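Local coordinates for protein malate dehydrogenase (Entamoeba histolytica, PDB 3I0P) that probably catalyses the NAD-dependent interconversion of malate and oxaloacetate, at residues H50-R54 with L344-T348; N69-S75 with L86-F92; V118-F124 with F280-F286. All blocks are in the same frame, centred on the assembly; numbering follows the deposited sequence.

Overall arrangement
Interaction 1 closes the longest loop of the chain among the three, and the other two are nested within it in series, interaction 2 ending before interaction 3 opens. Interactions 2 and 3 have centres about 10 Å apart and reach the same mixed sheet, where strands 83-87 and 113-121 are neighbours and strand 282-290 follows on the other side of 113-121. Interaction 1 lies outside that sheet, its centre about 26 Å from that of interaction 2 and 24 Å from that of interaction 3. It nevertheless meets interaction 3 where His50 packs on His123, and both touch NAD. Loops from two separate parts of the fold are thereby brought together at the cofactor.

Interaction 1 of 3, residues H50-R54 with L344-T348; sequences HGIQR and LPLVT. With NAD (nicotinamide-adenine-dinucleotide), chain B.
Ile52 and Gln53 pack on Leu344, Pro345 and Thr348 in a buried, largely apolar contact that joins the loop between helices 29-45 and 55-64 to the junction of strand 342-345 with the C-terminal helix 346-359. It belongs to the malate/L-lactate dehydrogenase fold, which binds NAD without the Rossmann domain of classical malate dehydrogenases. Ile52 and Leu344 cross at about a right angle, with Ile52 CG2 3.7 Å from Leu344 CD2. Ile14 of helix 11-24 and Met352 of helix 346-359 touch both side chains. Gln53 stretches out beyond CG (chi2 -179°), which carries its amide past Thr348 and across the ring of Pro345, these two side chains also meeting nearly perpendicular. There Gln53 CD lies 3.7 Å from Pro345 CD, and Gln53 NE2 is equally close to Pro345 CG. Pro345 occupies the N-cap position of the C-terminal helix, and Thr348, in its first turn, faces the loop with both branches: CG2 lies by the carbonyl of Ile52, while OG1 sits 3.4 Å from Gln53 CG. Two residues before Ile52 in the same loop, His50 enters the cofactor pocket, its CE1 3.1 Å from the ribose O4D of NAD. The polar link between the segments is a water, which donates to Gln53 O at 2.7 Å and accepts from Thr348 OG1 at 2.8 Å.

Interaction 2 of 3, residues N69-S75 with L86-F92; sequences NPTAKPS and LDGNNGF
Ser75 and Asp87 form an antiparallel hydrogen-bonded pair at the open end of the beta hairpin of strands 75-79 and 83-87, on the margin of the mixed sheet. Ser75 N reaches Asp87 O and Asp87 N reaches Ser75 O, both at 2.9 Å. Beyond this pair the second strand runs into a type I' turn, Gly88 to Gly91, which turns the Asn89 side chain toward the other segment. With Asn89 CG anti to its carbonyl carbon (chi1 -71°), the amide comes over to Lys73 O and Ser75 OG. ND2 donates to both, at 2.7 Å and 2.8 Å, and each acceptor lies in the amide plane, so that the two bonds fix the rotation of the amide. Asn90 contributes its carbonyl, which takes a nearly straight bond from Asn69 N (2.9 Å, 177°), while its side chain is held by Met67 and Lys279. Asn69 in turn forms an Asx turn, OD1 accepting from Thr71 N. Apolar contacts sit at the two ends, Pro74 CB against Leu86 CD1 and Pro70 CB 3.9 Å from Phe92 CE2. Between the backbones a water donates to Asn69 O and to Ala72 O (2.7 Å) and accepts from Phe92 N at 3.2 Å.

Interaction 3 of 3, residues V118-F124 with F280-F286; sequences VRNSTHF and FSLGHFF. With NAD (nicotinamide-adenine-dinucleotide), chain B.
The imidazole of His284 carries Phe124 over one face, CD1 of Phe124 lying over its centre, 3.7 Å above the ring plane, and has Ser121 OG and Thr122 O at its edge. Phe124 CG sits between its backbone N and carbonyl carbon (chi1 85°), which brings the ring over His284 in an offset stack, centroids 4.7 Å apart and planes inclined by 27°. Phe124 CE1 also meets Phe286 CE1 at 3.9 Å, and Val118 CG2 approaches the Phe286 edge, 4.0 Å from Phe286 CE2. Nearer the cofactor, N7N of NAD lies over one face of His123, 3.3 Å from NE2, while His123 ND1 is hydrogen-bonded to Tyr59 OH. Val118, His284 and Phe286 stand on antiparallel strands 113-121 and 282-290 of the mixed sheet, His123 and Phe124 in the loop after the first. Asn120, with left-handed backbone angles, adds a residue opposite Leu282, making a G1 beta bulge. His284 NE2 and Ser121 OG share a 2.9 Å hydrogen bond of unsettled direction; a weak one runs from NE2 to Thr122 O. With ND1 bonded to Thr145 and Ser121 OG also to Asn96, these bonds probably fix the imidazole's rotation, and with it the surface on which Phe124 stacks beside the nicotinamide end of NAD.

Interaction 1 of 3, residues H50-R54 with L344-T348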
loop_
_atom_site.group_PDB
_atom_site.type_symbol
_atom_site.label_atom_id
_atom_site.label_comp_id
_atom_site.label_asym_id
_atom_site.label_seq_id
_atom_site.Cartn_x
_atom_site.Cartn_y
_atom_site.Cartn_z
ATOM N N HIS A 50 14.051 -11.524 12.940
ATOM C CA HIS A 50 14.425 -10.112 13.089
ATOM C C HIS A 50 14.813 -9.635 14.489
ATOM O O HIS A 50 14.987 -8.430 14.706
ATOM C CB HIS A 50 13.353 -9.210 12.467
ATOM C CG HIS A 50 13.378 -9.205 10.974
ATOM N ND1 HIS A 50 12.524 -9.972 10.211
ATOM C CD2 HIS A 50 14.179 -8.552 10.099
ATOM C CE1 HIS A 50 12.785 -9.777 8.930
ATOM N NE2 HIS A 50 13.789 -8.923 8.835
ATOM N N GLY A 51 14.959 -10.578 15.420
ATOM C CA GLY A 51 15.432 -10.285 16.782
ATOM C C GLY A 51 16.689 -11.067 17.113
ATOM O O GLY A 51 17.615 -11.124 16.306
ATOM N N ILE A 52 16.704 -11.697 18.286
ATOM C CA ILE A 52 17.870 -12.449 18.784
ATOM C C ILE A 52 18.474 -13.467 17.796
ATOM O O ILE A 52 19.689 -13.632 17.752
ATOM C CB ILE A 52 17.591 -13.075 20.205
ATOM C CG1 ILE A 52 18.869 -13.603 20.871
ATOM C CG2 ILE A 52 16.519 -14.147 20.147
ATOM C CD1 ILE A 52 19.918 -12.550 21.177
ATOM N N GLN A 53 17.639 -14.133 16.997
ATOM C CA GLN A 53 18.118 -15.172 16.060
ATOM C C GLN A 53 18.969 -14.595 14.935
ATOM O O GLN A 53 19.497 -15.327 14.088
ATOM C CB GLN A 53 16.954 -15.985 15.495
ATOM C CG GLN A 53 16.233 -16.785 16.560
ATOM C CD GLN A 53 15.080 -17.617 16.025
ATOM O OE1 GLN A 53 14.027 -17.718 16.668
ATOM N NE2 GLN A 53 15.270 -18.226 14.850
ATOM N N ARG A 54 19.120 -13.276 14.962
ATOM C CA ARG A 54 19.838 -12.553 13.938
ATOM C C ARG A 54 20.751 -11.534 14.603
ATOM O O ARG A 54 21.433 -10.767 13.938
ATOM C CB ARG A 54 18.821 -11.859 13.036
ATOM C CG ARG A 54 19.179 -11.810 11.566
ATOM C CD ARG A 54 19.664 -13.152 11.004
ATOM N NE ARG A 54 18.587 -14.125 10.858
ATOM C CZ ARG A 54 18.786 -15.420 10.634
ATOM N NH1 ARG A 54 20.026 -15.885 10.534
ATOM N NH2 ARG A 54 17.755 -16.256 10.511
ATOM N N LEU A 344 14.215 -20.835 21.442
ATOM C CA LEU A 344 15.274 -20.504 20.492
ATOM C C LEU A 344 15.984 -21.746 19.964
ATOM O O LEU A 344 16.260 -22.679 20.731
ATOM C CB LEU A 344 16.294 -19.561 21.134
ATOM C CG LEU A 344 15.754 -18.281 21.774
ATOM C CD1 LEU A 344 16.887 -17.451 22.353
ATOM C CD2 LEU A 344 14.943 -17.477 20.758
ATOM N N PRO A 345 16.280 -21.768 18.649
ATOM C CA PRO A 345 17.088 -22.837 18.060
ATOM C C PRO A 345 18.440 -22.943 18.745
ATOM O O PRO A 345 18.872 -21.998 19.410
ATOM C CB PRO A 345 17.282 -22.372 16.618
ATOM C CG PRO A 345 16.094 -21.537 16.339
ATOM C CD PRO A 345 15.788 -20.826 17.623
ATOM N N LEU A 346 19.087 -24.096 18.573
ATOM C CA LEU A 346 20.382 -24.400 19.179
ATOM C C LEU A 346 21.490 -23.489 18.662
ATOM O O LEU A 346 22.375 -23.085 19.420
ATOM C CB LEU A 346 20.755 -25.852 18.899
ATOM C CG LEU A 346 21.419 -26.609 20.060
ATOM C CD1 LEU A 346 20.342 -27.289 20.953
ATOM C CD2 LEU A 346 22.494 -27.629 19.551
ATOM N N VAL A 347 21.435 -23.159 17.373
ATOM C CA VAL A 347 22.398 -22.223 16.780
ATOM C C VAL A 347 22.394 -20.875 17.507
ATOM O O VAL A 347 23.454 -20.309 17.753
ATOM C CB VAL A 347 22.218 -22.072 15.222
ATOM C CG1 VAL A 347 20.863 -21.459 14.856
ATOM C CG2 VAL A 347 23.367 -21.268 14.613
ATOM N N THR A 348 21.207 -20.387 17.875
ATOM C CA THR A 348 21.054 -19.085 18.539
ATOM C C THR A 348 21.622 -19.162 19.951
ATOM O O THR A 348 22.367 -18.270 20.386
ATOM C CB THR A 348 19.572 -18.611 18.587
ATOM O OG1 THR A 348 18.976 -18.727 17.291
ATOM C CG2 THR A 348 19.481 -17.163 19.024
HETATM P PA NAD B . 3.971 -11.949 6.693
HETATM O O1A NAD B . 4.389 -12.756 7.899
HETATM O O2A NAD B . 3.692 -12.671 5.414
HETATM O O5B NAD B . 2.668 -11.120 7.138
HETATM C C5B NAD B . 2.683 -10.358 8.358
HETATM C C4B NAD B . 1.512 -9.369 8.448
HETATM O O4B NAD B . 0.300 -9.925 7.921
HETATM C C3B NAD B . 1.182 -8.992 9.877
HETATM O O3B NAD B . 0.664 -7.651 9.883
HETATM C C2B NAD B . 0.097 -9.972 10.268
HETATM O O2B NAD B . -0.738 -9.448 11.301
HETATM C C1B NAD B . -0.667 -10.109 8.967
HETATM N N9A NAD B . -1.371 -11.412 8.785
HETATM C C8A NAD B . -0.814 -12.630 8.705
HETATM N N7A NAD B . -1.796 -13.535 8.507
HETATM C C5A NAD B . -2.975 -12.872 8.452
HETATM C C6A NAD B . -4.309 -13.252 8.270
HETATM N N6A NAD B . -4.651 -14.553 8.103
HETATM N N1A NAD B . -5.282 -12.310 8.274
HETATM C C2A NAD B . -4.980 -11.015 8.444
HETATM N N3A NAD B . -3.710 -10.623 8.614
HETATM C C4A NAD B . -2.694 -11.531 8.625
HETATM O O3 NAD B . 5.017 -10.734 6.417
HETATM P PN NAD B . 6.554 -10.815 5.884
HETATM O O1N NAD B . 6.589 -10.151 4.528
HETATM O O2N NAD B . 7.105 -12.207 6.069
HETATM O O5D NAD B . 7.351 -9.869 6.901
HETATM C C5D NAD B . 7.753 -10.343 8.190
HETATM C C4D NAD B . 8.628 -9.306 8.889
HETATM O O4D NAD B . 9.840 -9.099 8.158
HETATM C C3D NAD B . 7.948 -7.947 8.986
HETATM O O3D NAD B . 7.938 -7.557 10.366
HETATM C C2D NAD B . 8.778 -7.011 8.108
HETATM O O2D NAD B . 8.917 -5.663 8.590
HETATM C C1D NAD B . 10.126 -7.696 8.120
HETATM N N1N NAD B . 10.947 -7.315 6.973
HETATM C C2N NAD B . 11.937 -6.416 7.167
HETATM C C3N NAD B . 12.748 -6.022 6.099
HETATM C C7N NAD B . 13.854 -5.022 6.294
HETATM O O7N NAD B . 14.544 -4.708 5.333
HETATM N N7N NAD B . 14.058 -4.502 7.503
HETATM C C4N NAD B . 12.522 -6.570 4.834
HETATM C C5N NAD B . 11.483 -7.491 4.660
HETATM C C6N NAD B . 10.705 -7.853 5.758
HETATM O O HOH W 1 20.688 -17.384 15.459
#

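Interaction 2 of 3, residues N69-S75 with L86-F92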
loop_
_atom_site.group_PDB
_atom_site.type_symbol
_atom_site.label_atom_id
_atom_site.label_comp_id
_atom_site.label_asym_id
_atom_site.label_seq_id
_atom_site.Cartn_x
_atom_site.Cartn_y
_atom_site.Cartn_z
ATOM N N ASN A 69 28.014 2.320 12.795
ATOM C CA ASN A 69 28.585 3.154 13.842
ATOM C C ASN A 69 27.659 3.155 15.060
ATOM O O ASN A 69 26.612 3.808 15.050
ATOM C CB ASN A 69 28.826 4.577 13.324
ATOM C CG ASN A 69 29.417 5.512 14.379
ATOM O OD1 ASN A 69 29.566 5.156 15.551
ATOM N ND2 ASN A 69 29.743 6.726 13.959
ATOM N N PRO A 70 28.042 2.428 16.122
ATOM C CA PRO A 70 27.109 2.202 17.233
ATOM C C PRO A 70 26.896 3.388 18.191
ATOM O O PRO A 70 25.991 3.330 19.036
ATOM C CB PRO A 70 27.724 1.006 17.962
ATOM C CG PRO A 70 29.187 1.133 17.716
ATOM C CD PRO A 70 29.331 1.740 16.331
ATOM N N THR A 71 27.710 4.442 18.072
ATOM C CA THR A 71 27.525 5.657 18.895
ATOM C C THR A 71 26.897 6.796 18.105
ATOM O O THR A 71 26.691 7.888 18.634
ATOM C CB THR A 71 28.851 6.178 19.547
ATOM O OG1 THR A 71 29.822 6.455 18.534
ATOM C CG2 THR A 71 29.418 5.181 20.538
ATOM N N ALA A 72 26.585 6.527 16.841
ATOM C CA ALA A 72 26.086 7.548 15.928
ATOM C C ALA A 72 24.643 7.929 16.211
ATOM O O ALA A 72 23.845 7.105 16.670
ATOM C CB ALA A 72 26.228 7.080 14.497
ATOM N N LYS A 73 24.323 9.186 15.928
ATOM C CA LYS A 73 22.959 9.685 16.002
ATOM C C LYS A 73 22.656 10.366 14.667
ATOM O O LYS A 73 23.590 10.790 13.979
ATOM C CB LYS A 73 22.813 10.672 17.161
ATOM C CG LYS A 73 23.249 10.135 18.521
ATOM C CD LYS A 73 22.085 9.556 19.330
ATOM C CE LYS A 73 22.540 9.211 20.755
ATOM N NZ LYS A 73 21.383 8.993 21.666
ATOM N N PRO A 74 21.364 10.458 14.277
ATOM C CA PRO A 74 21.021 11.119 13.011
ATOM C C PRO A 74 21.270 12.629 13.041
ATOM O O PRO A 74 21.282 13.226 14.120
ATOM C CB PRO A 74 19.526 10.833 12.871
ATOM C CG PRO A 74 19.056 10.666 14.272
ATOM C CD PRO A 74 20.167 9.905 14.929
ATOM N N SER A 75 21.469 13.229 11.867
ATOM C CA SER A 75 21.632 14.681 11.741
ATOM C C SER A 75 20.511 15.278 10.904
ATOM O O SER A 75 20.166 14.746 9.846
ATOM C CB SER A 75 22.969 15.029 11.082
ATOM O OG SER A 75 24.068 14.568 11.844
ATOM N N LEU A 86 16.760 13.349 7.459
ATOM C CA LEU A 86 17.834 12.968 8.355
ATOM C C LEU A 86 18.922 12.206 7.612
ATOM O O LEU A 86 18.638 11.382 6.742
ATOM C CB LEU A 86 17.309 12.124 9.516
ATOM C CG LEU A 86 16.220 12.661 10.457
ATOM C CD1 LEU A 86 15.699 11.529 11.337
ATOM C CD2 LEU A 86 16.707 13.823 11.314
ATOM N N ASP A 87 20.170 12.513 7.957
ATOM C CA ASP A 87 21.313 11.710 7.564
ATOM C C ASP A 87 21.582 10.764 8.725
ATOM O O ASP A 87 21.807 11.206 9.856
ATOM C CB ASP A 87 22.510 12.619 7.321
ATOM C CG ASP A 87 23.746 11.871 6.859
ATOM O OD1 ASP A 87 23.664 10.672 6.530
ATOM O OD2 ASP A 87 24.828 12.503 6.830
ATOM N N GLY A 88 21.539 9.466 8.450
ATOM C CA GLY A 88 21.649 8.446 9.494
ATOM C C GLY A 88 23.034 8.257 10.079
ATOM O O GLY A 88 23.195 7.569 11.098
ATOM N N ASN A 89 24.031 8.859 9.425
ATOM C CA ASN A 89 25.427 8.835 9.879
ATOM C C ASN A 89 25.945 7.422 10.066
ATOM O O ASN A 89 26.810 7.168 10.910
ATOM C CB ASN A 89 25.590 9.648 11.166
ATOM C CG ASN A 89 25.455 11.128 10.931
ATOM O OD1 ASN A 89 25.982 11.658 9.955
ATOM N ND2 ASN A 89 24.742 11.810 11.818
ATOM N N ASN A 90 25.388 6.508 9.269
ATOM C CA ASN A 90 25.731 5.078 9.287
ATOM C C ASN A 90 25.411 4.402 10.633
ATOM O O ASN A 90 25.996 3.375 10.982
ATOM C CB ASN A 90 27.190 4.841 8.818
ATOM C CG ASN A 90 27.559 3.356 8.730
ATOM O OD1 ASN A 90 28.601 2.946 9.223
ATOM N ND2 ASN A 90 26.709 2.557 8.115
ATOM N N GLY A 91 24.459 4.970 11.371
ATOM C CA GLY A 91 24.015 4.368 12.632
ATOM C C GLY A 91 23.062 3.191 12.460
ATOM O O GLY A 91 22.802 2.733 11.340
ATOM N N PHE A 92 22.543 2.703 13.583
ATOM C CA PHE A 92 21.521 1.662 13.587
ATOM C C PHE A 92 20.227 2.190 12.993
ATOM O O PHE A 92 19.765 3.277 13.363
ATOM C CB PHE A 92 21.170 1.274 15.005
ATOM C CG PHE A 92 22.271 0.620 15.771
ATOM C CD1 PHE A 92 22.618 -0.713 15.525
ATOM C CD2 PHE A 92 22.904 1.308 16.808
ATOM C CE1 PHE A 92 23.611 -1.332 16.281
ATOM C CE2 PHE A 92 23.884 0.695 17.569
ATOM C CZ PHE A 92 24.243 -0.624 17.307
HETATM O O HOH W 2 23.827 4.473 15.897
#

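Interaction 3 of 3, residues V118-F124 with F280-F286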
loop_
_atom_site.group_PDB
_atom_site.type_symbol
_atom_site.label_atom_id
_atom_site.label_comp_id
_atom_site.label_asym_id
_atom_site.label_seq_id
_atom_site.Cartn_x
_atom_site.Cartn_y
_atom_site.Cartn_z
ATOM N N VAL A 118 14.884 9.270 5.960
ATOM C CA VAL A 118 16.251 8.996 6.385
ATOM C C VAL A 118 17.080 8.478 5.218
ATOM O O VAL A 118 16.608 7.637 4.447
ATOM C CB VAL A 118 16.296 7.945 7.537
ATOM C CG1 VAL A 118 17.717 7.709 7.986
ATOM C CG2 VAL A 118 15.429 8.386 8.722
ATOM N N ARG A 119 18.301 9.008 5.089
ATOM C CA ARG A 119 19.340 8.429 4.224
ATOM C C ARG A 119 20.554 7.954 5.047
ATOM O O ARG A 119 20.700 8.321 6.225
ATOM C CB ARG A 119 19.786 9.432 3.149
ATOM C CG ARG A 119 20.704 10.540 3.647
ATOM C CD ARG A 119 21.561 11.165 2.528
ATOM N NE ARG A 119 22.185 12.401 2.997
ATOM C CZ ARG A 119 21.715 13.632 2.781
ATOM N NH1 ARG A 119 20.612 13.840 2.061
ATOM N NH2 ARG A 119 22.362 14.675 3.280
ATOM N N ASN A 120 21.418 7.147 4.421
ATOM C CA ASN A 120 22.680 6.707 5.034
ATOM C C ASN A 120 22.422 6.047 6.401
ATOM O O ASN A 120 23.016 6.401 7.424
ATOM C CB ASN A 120 23.683 7.881 5.081
ATOM C CG ASN A 120 25.040 7.522 5.731
ATOM O OD1 ASN A 120 25.565 6.418 5.578
ATOM N ND2 ASN A 120 25.608 8.483 6.446
ATOM N N SER A 121 21.501 5.088 6.390
ATOM C CA SER A 121 21.133 4.321 7.571
ATOM C C SER A 121 21.410 2.835 7.328
ATOM O O SER A 121 21.921 2.452 6.270
ATOM C CB SER A 121 19.658 4.542 7.904
ATOM O OG SER A 121 19.312 3.967 9.156
ATOM N N THR A 122 21.075 2.004 8.307
ATOM C CA THR A 122 21.299 0.571 8.199
ATOM C C THR A 122 20.016 -0.183 8.531
ATOM O O THR A 122 18.984 0.441 8.780
ATOM C CB THR A 122 22.466 0.097 9.107
ATOM O OG1 THR A 122 22.211 0.481 10.466
ATOM C CG2 THR A 122 23.794 0.703 8.647
ATOM N N HIS A 123 20.094 -1.518 8.524
ATOM C CA HIS A 123 18.951 -2.387 8.792
ATOM C C HIS A 123 18.187 -1.951 10.041
ATOM O O HIS A 123 18.780 -1.692 11.098
ATOM C CB HIS A 123 19.416 -3.831 8.934
ATOM C CG HIS A 123 18.341 -4.836 8.669
ATOM N ND1 HIS A 123 17.597 -5.413 9.673
ATOM C CD2 HIS A 123 17.882 -5.364 7.509
ATOM C CE1 HIS A 123 16.726 -6.256 9.146
ATOM N NE2 HIS A 123 16.873 -6.240 7.833
ATOM N N PHE A 124 16.868 -1.854 9.915
ATOM C CA PHE A 124 16.063 -1.300 10.996
ATOM C C PHE A 124 15.081 -2.296 11.607
ATOM O O PHE A 124 14.140 -1.907 12.300
ATOM C CB PHE A 124 15.433 0.056 10.579
ATOM C CG PHE A 124 14.130 -0.037 9.813
ATOM C CD1 PHE A 124 13.433 1.124 9.517
ATOM C CD2 PHE A 124 13.592 -1.256 9.407
ATOM C CE1 PHE A 124 12.221 1.084 8.823
ATOM C CE2 PHE A 124 12.371 -1.313 8.729
ATOM C CZ PHE A 124 11.686 -0.137 8.429
ATOM N N PHE A 280 26.313 -1.414 4.194
ATOM C CA PHE A 280 24.975 -1.312 3.586
ATOM C C PHE A 280 24.322 -0.013 4.005
ATOM O O PHE A 280 23.927 0.129 5.160
ATOM C CB PHE A 280 24.072 -2.482 3.982
ATOM C CG PHE A 280 24.439 -3.784 3.322
ATOM C CD1 PHE A 280 24.189 -3.991 1.964
ATOM C CD2 PHE A 280 25.036 -4.802 4.058
ATOM C CE1 PHE A 280 24.530 -5.192 1.350
ATOM C CE2 PHE A 280 25.381 -6.005 3.461
ATOM C CZ PHE A 280 25.126 -6.209 2.106
ATOM N N SER A 281 24.216 0.932 3.066
ATOM C CA SER A 281 23.634 2.243 3.338
ATOM C C SER A 281 22.260 2.338 2.669
ATOM O O SER A 281 22.150 2.195 1.452
ATOM C CB SER A 281 24.583 3.349 2.881
ATOM O OG SER A 281 24.048 4.642 3.088
ATOM N N LEU A 282 21.233 2.578 3.494
ATOM C CA LEU A 282 19.807 2.421 3.134
ATOM C C LEU A 282 18.990 3.670 3.457
ATOM O O LEU A 282 19.445 4.547 4.196
ATOM C CB LEU A 282 19.187 1.276 3.942
ATOM C CG LEU A 282 19.648 -0.166 3.801
ATOM C CD1 LEU A 282 19.036 -0.982 4.911
ATOM C CD2 LEU A 282 19.246 -0.739 2.484
ATOM N N GLY A 283 17.767 3.717 2.933
ATOM C CA GLY A 283 16.813 4.752 3.292
ATOM C C GLY A 283 15.583 4.205 4.002
ATOM O O GLY A 283 15.291 2.994 3.926
ATOM N N HIS A 284 14.875 5.102 4.697
ATOM C CA HIS A 284 13.634 4.795 5.408
ATOM C C HIS A 284 12.706 6.003 5.314
ATOM O O HIS A 284 13.174 7.137 5.154
ATOM C CB HIS A 284 13.868 4.571 6.910
ATOM C CG HIS A 284 15.077 3.750 7.263
ATOM N ND1 HIS A 284 15.371 2.537 6.672
ATOM C CD2 HIS A 284 16.020 3.938 8.219
ATOM C CE1 HIS A 284 16.460 2.034 7.224
ATOM N NE2 HIS A 284 16.868 2.860 8.173
ATOM N N PHE A 285 11.403 5.771 5.452
ATOM C CA PHE A 285 10.434 6.861 5.625
ATOM C C PHE A 285 9.462 6.552 6.755
ATOM O O PHE A 285 9.179 5.378 7.036
ATOM C CB PHE A 285 9.658 7.151 4.338
ATOM C CG PHE A 285 8.677 6.079 3.952
ATOM C CD1 PHE A 285 7.333 6.203 4.282
ATOM C CD2 PHE A 285 9.097 4.956 3.244
ATOM C CE1 PHE A 285 6.407 5.216 3.920
ATOM C CE2 PHE A 285 8.184 3.961 2.876
ATOM C CZ PHE A 285 6.839 4.090 3.207
ATOM N N PHE A 286 8.957 7.613 7.387
ATOM C CA PHE A 286 8.045 7.498 8.525
ATOM C C PHE A 286 6.996 8.593 8.457
ATOM O O PHE A 286 7.332 9.784 8.455
ATOM C CB PHE A 286 8.813 7.593 9.846
ATOM C CG PHE A 286 9.959 6.638 9.941
ATOM C CD1 PHE A 286 9.744 5.314 10.305
ATOM C CD2 PHE A 286 11.253 7.058 9.652
ATOM C CE1 PHE A 286 10.791 4.415 10.382
ATOM C CE2 PHE A 286 12.311 6.170 9.734
ATOM C CZ PHE A 286 12.075 4.833 10.095
HETATM P PA NAD B . 3.971 -11.949 6.693
HETATM O O1A NAD B . 4.389 -12.756 7.899
HETATM O O2A NAD B . 3.692 -12.671 5.414
HETATM O O5B NAD B . 2.668 -11.120 7.138
HETATM C C5B NAD B . 2.683 -10.358 8.358
HETATM C C4B NAD B . 1.512 -9.369 8.448
HETATM O O4B NAD B . 0.300 -9.925 7.921
HETATM C C3B NAD B . 1.182 -8.992 9.877
HETATM O O3B NAD B . 0.664 -7.651 9.883
HETATM C C2B NAD B . 0.097 -9.972 10.268
HETATM O O2B NAD B . -0.738 -9.448 11.301
HETATM C C1B NAD B . -0.667 -10.109 8.967
HETATM N N9A NAD B . -1.371 -11.412 8.785
HETATM C C8A NAD B . -0.814 -12.630 8.705
HETATM N N7A NAD B . -1.796 -13.535 8.507
HETATM C C5A NAD B . -2.975 -12.872 8.452
HETATM C C6A NAD B . -4.309 -13.252 8.270
HETATM N N6A NAD B . -4.651 -14.553 8.103
HETATM N N1A NAD B . -5.282 -12.310 8.274
HETATM C C2A NAD B . -4.980 -11.015 8.444
HETATM N N3A NAD B . -3.710 -10.623 8.614
HETATM C C4A NAD B . -2.694 -11.531 8.625
HETATM O O3 NAD B . 5.017 -10.734 6.417
HETATM P PN NAD B . 6.554 -10.815 5.884
HETATM O O1N NAD B . 6.589 -10.151 4.528
HETATM O O2N NAD B . 7.105 -12.207 6.069
HETATM O O5D NAD B . 7.351 -9.869 6.901
HETATM C C5D NAD B . 7.753 -10.343 8.190
HETATM C C4D NAD B . 8.628 -9.306 8.889
HETATM O O4D NAD B . 9.840 -9.099 8.158
HETATM C C3D NAD B . 7.948 -7.947 8.986
HETATM O O3D NAD B . 7.938 -7.557 10.366
HETATM C C2D NAD B . 8.778 -7.011 8.108
HETATM O O2D NAD B . 8.917 -5.663 8.590
HETATM C C1D NAD B . 10.126 -7.696 8.120
HETATM N N1N NAD B . 10.947 -7.315 6.973
HETATM C C2N NAD B . 11.937 -6.416 7.167
HETATM C C3N NAD B . 12.748 -6.022 6.099
HETATM C C7N NAD B . 13.854 -5.022 6.294
HETATM O O7N NAD B . 14.544 -4.708 5.333
HETATM N N7N NAD B . 14.058 -4.502 7.503
HETATM C C4N NAD B . 12.522 -6.570 4.834
HETATM C C5N NAD B . 11.483 -7.491 4.660
HETATM C C6N NAD B . 10.705 -7.853 5.758
HETATM O O HOH W 3 21.948 5.994 1.684
HETATM O O HOH W 4 24.580 3.914 6.325
#